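Local coordinates for protein cytochrome c, mono-and diheme variant (Methylophaga aminisulfidivorans MP, PDB 7C90) that binds a covalently attached heme c and, as a cytochrome cL, probably carries electrons in the methanol oxidation system of this marine methylotroph, at residues N116-G119 against L120-I124; V59-F62 against L63-E67. All blocks are in the same frame, centred on the assembly; numbering follows the deposited sequence.

Contact 1: residues N116-G119 against L120-I124. With HEC (heme c), chain E.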
# COMPACT_ATOMS: atom_id res chain seq x y z
N ASN A 116 15.15 17.70 7.18
CA ASN A 116 16.48 17.74 7.84
C ASN A 116 16.91 16.30 8.17
O ASN A 116 16.05 15.39 8.19
CB ASN A 116 16.46 18.74 8.99
CG ASN A 116 15.66 18.29 10.19
OD1 ASN A 116 15.97 17.27 10.82
ND2 ASN A 116 14.63 19.05 10.51
N ASP A 117 18.21 16.08 8.39
CA ASP A 117 18.77 14.72 8.52
C ASP A 117 18.40 14.11 9.88
O ASP A 117 18.21 12.87 9.93
CB ASP A 117 20.27 14.70 8.20
CG ASP A 117 20.54 14.78 6.69
OD1 ASP A 117 19.62 14.43 5.90
OD2 ASP A 117 21.66 15.19 6.34
N LYS A 118 18.23 14.90 10.94
CA LYS A 118 17.82 14.33 12.26
C LYS A 118 16.42 13.74 12.10
O LYS A 118 16.19 12.62 12.55
CB LYS A 118 17.83 15.39 13.36
CG LYS A 118 17.29 14.92 14.71
CD LYS A 118 17.69 15.85 15.83
CE LYS A 118 17.18 15.45 17.19
NZ LYS A 118 15.71 15.48 17.26
N GLY A 119 15.50 14.46 11.47
CA GLY A 119 14.12 13.96 11.29
C GLY A 119 14.09 12.73 10.38
O GLY A 119 13.40 11.77 10.72
N LEU A 120 14.81 12.76 9.26
CA LEU A 120 14.84 11.66 8.27
C LEU A 120 15.33 10.39 8.96
O LEU A 120 14.71 9.34 8.73
CB LEU A 120 15.77 12.03 7.11
CG LEU A 120 15.84 11.02 5.97
CD1 LEU A 120 14.47 10.67 5.43
CD2 LEU A 120 16.73 11.56 4.86
N PHE A 121 16.42 10.48 9.72
CA PHE A 121 16.95 9.31 10.47
C PHE A 121 15.82 8.80 11.40
O PHE A 121 15.51 7.61 11.38
CB PHE A 121 18.22 9.66 11.23
CG PHE A 121 18.77 8.50 12.01
CD1 PHE A 121 18.32 8.25 13.31
CD2 PHE A 121 19.70 7.65 11.46
CE1 PHE A 121 18.79 7.15 14.02
CE2 PHE A 121 20.18 6.56 12.18
CZ PHE A 121 19.72 6.32 13.45
N GLU A 122 15.14 9.70 12.12
CA GLU A 122 14.07 9.28 13.08
C GLU A 122 13.00 8.50 12.33
O GLU A 122 12.56 7.49 12.86
CB GLU A 122 13.45 10.45 13.83
CG GLU A 122 14.45 11.10 14.76
CD GLU A 122 14.12 12.53 15.19
OE1 GLU A 122 13.37 13.22 14.45
OE2 GLU A 122 14.64 12.95 16.24
N THR A 123 12.60 8.97 11.15
CA THR A 123 11.47 8.36 10.40
C THR A 123 11.93 6.95 9.99
O THR A 123 11.16 5.99 10.13
CB THR A 123 11.03 9.27 9.25
OG1 THR A 123 10.50 10.49 9.76
CG2 THR A 123 10.01 8.59 8.35
N ILE A 124 13.15 6.81 9.51
CA ILE A 124 13.66 5.50 9.04
C ILE A 124 13.87 4.60 10.25
O ILE A 124 13.37 3.42 10.23
CB ILE A 124 14.94 5.65 8.20
CG1 ILE A 124 14.66 6.50 6.95
CG2 ILE A 124 15.49 4.28 7.84
CD1 ILE A 124 15.92 6.98 6.23
FE HEC E . 8.90 4.39 3.82
CHA HEC E . 6.90 7.06 4.66
CHB HEC E . 11.62 6.37 3.92
CHC HEC E . 10.88 1.60 3.50
CHD HEC E . 6.13 2.56 3.04
NA HEC E . 9.18 6.37 4.27
C1A HEC E . 8.30 7.31 4.55
C2A HEC E . 8.87 8.65 4.81
C3A HEC E . 10.30 8.43 4.63
C4A HEC E . 10.35 7.01 4.23
CMA HEC E . 11.45 9.37 4.69
CAA HEC E . 8.18 9.90 5.21
CBA HEC E . 8.24 10.75 3.95
CGA HEC E . 7.70 12.12 4.18
O1A HEC E . 7.67 12.58 5.33
O2A HEC E . 7.21 12.71 3.17
NB HEC E . 10.92 4.06 3.73
C1B HEC E . 11.86 4.96 3.71
C2B HEC E . 13.23 4.44 3.55
C3B HEC E . 13.00 3.00 3.46
C4B HEC E . 11.56 2.89 3.59
CMB HEC E . 14.51 5.22 3.48
CAB HEC E . 14.06 1.90 3.29
CBB HEC E . 14.90 1.76 4.51
NC HEC E . 8.56 2.44 3.34
C1C HEC E . 9.47 1.46 3.32
C2C HEC E . 8.95 0.12 2.96
C3C HEC E . 7.52 0.43 2.82
C4C HEC E . 7.39 1.85 3.07
CMC HEC E . 9.76 -1.12 2.82
CAC HEC E . 6.52 -0.60 2.37
CBC HEC E . 6.50 -1.85 3.20
ND HEC E . 6.87 4.77 3.82
C1D HEC E . 5.91 3.94 3.47
C2D HEC E . 4.56 4.46 3.62
C3D HEC E . 4.77 5.80 4.12
C4D HEC E . 6.23 5.85 4.22
CMD HEC E . 3.30 3.73 3.36
CAD HEC E . 3.77 6.80 4.54
CBD HEC E . 3.72 6.61 6.07
CGD HEC E . 3.18 7.78 6.88
O1D HEC E . 2.55 8.69 6.30
O2D HEC E . 3.33 7.81 8.13
O HOH W 1 13.53 15.94 15.14

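Contact 2: residues V59-F62 against L63-E67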
# COMPACT_ATOMS: atom_id res chain seq x y z
N VAL A 59 28.48 7.58 12.18
CA VAL A 59 27.42 7.29 13.19
C VAL A 59 27.74 8.10 14.45
O VAL A 59 26.82 8.77 14.99
CB VAL A 59 27.27 5.79 13.44
CG1 VAL A 59 26.50 5.49 14.71
CG2 VAL A 59 26.64 5.09 12.24
N GLU A 60 28.97 8.08 14.94
CA GLU A 60 29.31 8.82 16.19
C GLU A 60 29.05 10.31 15.95
O GLU A 60 28.40 10.97 16.80
CB GLU A 60 30.74 8.49 16.65
CG GLU A 60 31.16 9.25 17.90
CD GLU A 60 32.64 9.12 18.27
OE1 GLU A 60 33.18 8.00 18.14
OE2 GLU A 60 33.25 10.14 18.67
N HIS A 61 29.46 10.83 14.80
CA HIS A 61 29.25 12.25 14.41
C HIS A 61 27.74 12.56 14.42
O HIS A 61 27.32 13.62 14.96
CB HIS A 61 29.87 12.57 13.05
CG HIS A 61 29.82 14.03 12.73
ND1 HIS A 61 30.54 14.96 13.45
CD2 HIS A 61 29.12 14.72 11.80
CE1 HIS A 61 30.31 16.16 12.96
NE2 HIS A 61 29.45 16.04 11.95
N PHE A 62 26.94 11.65 13.86
CA PHE A 62 25.49 11.86 13.68
C PHE A 62 24.83 11.90 15.05
O PHE A 62 24.02 12.82 15.27
CB PHE A 62 24.85 10.83 12.76
CG PHE A 62 23.36 11.05 12.62
CD1 PHE A 62 22.88 12.04 11.79
CD2 PHE A 62 22.46 10.34 13.39
CE1 PHE A 62 21.52 12.28 11.67
CE2 PHE A 62 21.10 10.59 13.29
CZ PHE A 62 20.63 11.56 12.43
N LEU A 63 25.17 10.96 15.94
CA LEU A 63 24.53 10.86 17.27
C LEU A 63 24.79 12.15 18.06
O LEU A 63 23.94 12.49 18.90
CB LEU A 63 25.02 9.63 18.04
CG LEU A 63 24.67 8.28 17.40
CD1 LEU A 63 25.06 7.13 18.31
CD2 LEU A 63 23.21 8.22 17.04
N ASN A 64 25.89 12.85 17.77
CA ASN A 64 26.32 14.07 18.51
C ASN A 64 25.72 15.34 17.90
O ASN A 64 25.54 16.29 18.66
CB ASN A 64 27.84 14.21 18.55
CG ASN A 64 28.48 13.24 19.52
OD1 ASN A 64 28.02 13.08 20.65
ND2 ASN A 64 29.55 12.58 19.08
N THR A 65 25.52 15.39 16.58
CA THR A 65 25.28 16.66 15.84
C THR A 65 24.04 16.61 14.95
O THR A 65 23.62 17.69 14.48
CB THR A 65 26.47 17.01 14.93
OG1 THR A 65 26.54 16.05 13.86
CG2 THR A 65 27.77 17.06 15.69
N GLY A 66 23.52 15.42 14.65
CA GLY A 66 22.40 15.28 13.70
C GLY A 66 22.82 15.63 12.28
O GLY A 66 21.92 15.86 11.47
N GLU A 67 24.13 15.66 12.00
CA GLU A 67 24.70 15.90 10.65
C GLU A 67 25.14 14.56 10.05
O GLU A 67 25.76 13.77 10.78
CB GLU A 67 25.88 16.87 10.69
CG GLU A 67 26.47 17.14 9.31
CD GLU A 67 27.61 18.15 9.24
OE1 GLU A 67 28.43 18.19 10.18
OE2 GLU A 67 27.66 18.90 8.23

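Contact 1: residues N116-G119 against L120-I124
The N-terminal turns of helix 117-126, which lines the heme c pocket, are held by an N-cap and a salt bridge between a lysine and a glutamate one turn apart. Lys118 NZ meets Glu122 OE2 at 2.9 Å. It comes in on the syn side of the carboxylate, 22° out of its plane. The lysine leaves the backbone with CG anti to its own N (chi1 174°), runs extended, and bends only at its last torsion to bring the ammonium over. A water joins the same pair: it accepts from Lys118 NZ and donates to Glu122 OE1 at 2.8 Å. The carboxylate has further partners, Lys113 at OE1 and the backbone N of Arg37 at OE2, while Lys118 NZ also donates to Val35 O. A glutamine in place of Glu122 would probably leave Lys118 and Lys113 without their shared counter-charge. Asn116 is the N-cap. Its OD1 accepts from Gly119 N at 2.9 Å, with an N-H...O angle of 165°. The backbone bond from Leu120 N to Asn116 O follows. The buried Asp117 carboxylate is held by Asn71 and Arg152. On the heme side, Leu120 CD1 lies 3.4 Å from the ring methyl HEC CMA. Thr123 CG2 touches pyrrole carbon C2A of HEC at 3.7 Å, and its OG1 bonds to Asn114, a heme-binding residue. Ile124 CD1 reaches HEC CMB at 3.6 Å. The arrangement is that of an N-capped helix that presents apolar groups to the heme, as in a His/Met-ligated cytochrome c.

Contact 2: residues V59-F62 against L63-E67
His61 and Glu67 close the C-terminal end of helix 57-65 with a His-carboxylate hydrogen bond. His61 NE2 donates to Glu67 OE1 at 3.0 Å, and the N-H...O angle is 176°. The oxygen lies almost in the imidazole plane and is met on its anti side. Ring and carboxylate planes are 36° apart. Thr65 lies over one face of the same ring. Its methyl CG2 makes a CH-pi contact, 4.2 Å from the centroid of the His61 ring. The threonine hydroxyl donates to His61 O at 2.8 Å, from above the carbonyl plane. Thr65 OG1 sits between the backbone N and the carbonyl carbon (chi1 68°), which turns it back toward the preceding helical turn. There it also accepts from Glu67 N, forming an ST turn that sets the backbone from which the glutamate reaches the imidazole.

Behind these groups the helix comes to its end. Gly66 N donates to Phe62 O at 2.7 Å, and Thr65 N bonds to the same oxygen from above the carbonyl plane. Gly66 then leaves helical geometry with a positive phi. On the inner side, the buried Phe62 ring touches Leu145 of helix 141-153. Its edge lies beside the chain at Glu67, with CD1 3.5 Å from Glu67 O. Val59, also against helix 141-153, meets Leu63 one turn on, with Val59 CG1 and Leu63 CD1 4.2 Å apart. The same carbonyl oxygen of Glu67 lies 3.5 Å from Phe62 CA, in a CA-H...O contact.

Overall arrangement
Contact 2 precedes contact 1 in the chain, and their centres are 12 Å apart. Phe62 joins them: its CZ lies 3.3 Å from Phe121 CB, and the two rings meet with their planes at about 45°. Gly66 O, just past the end of helix 57-65, also packs on Asp117 CB at 3.8 Å. Both helices lean on helix 141-153, contact 2 through Leu145 and contact 1 through Ile144 and Met148. Only contact 1 reaches the heme. The side chain of Phe62 stays about 12 Å from it, while that of Thr123 is about 5 Å from the side chain of the axial ligand Met132. Contact 2 therefore forms an outer layer behind the pocket helix.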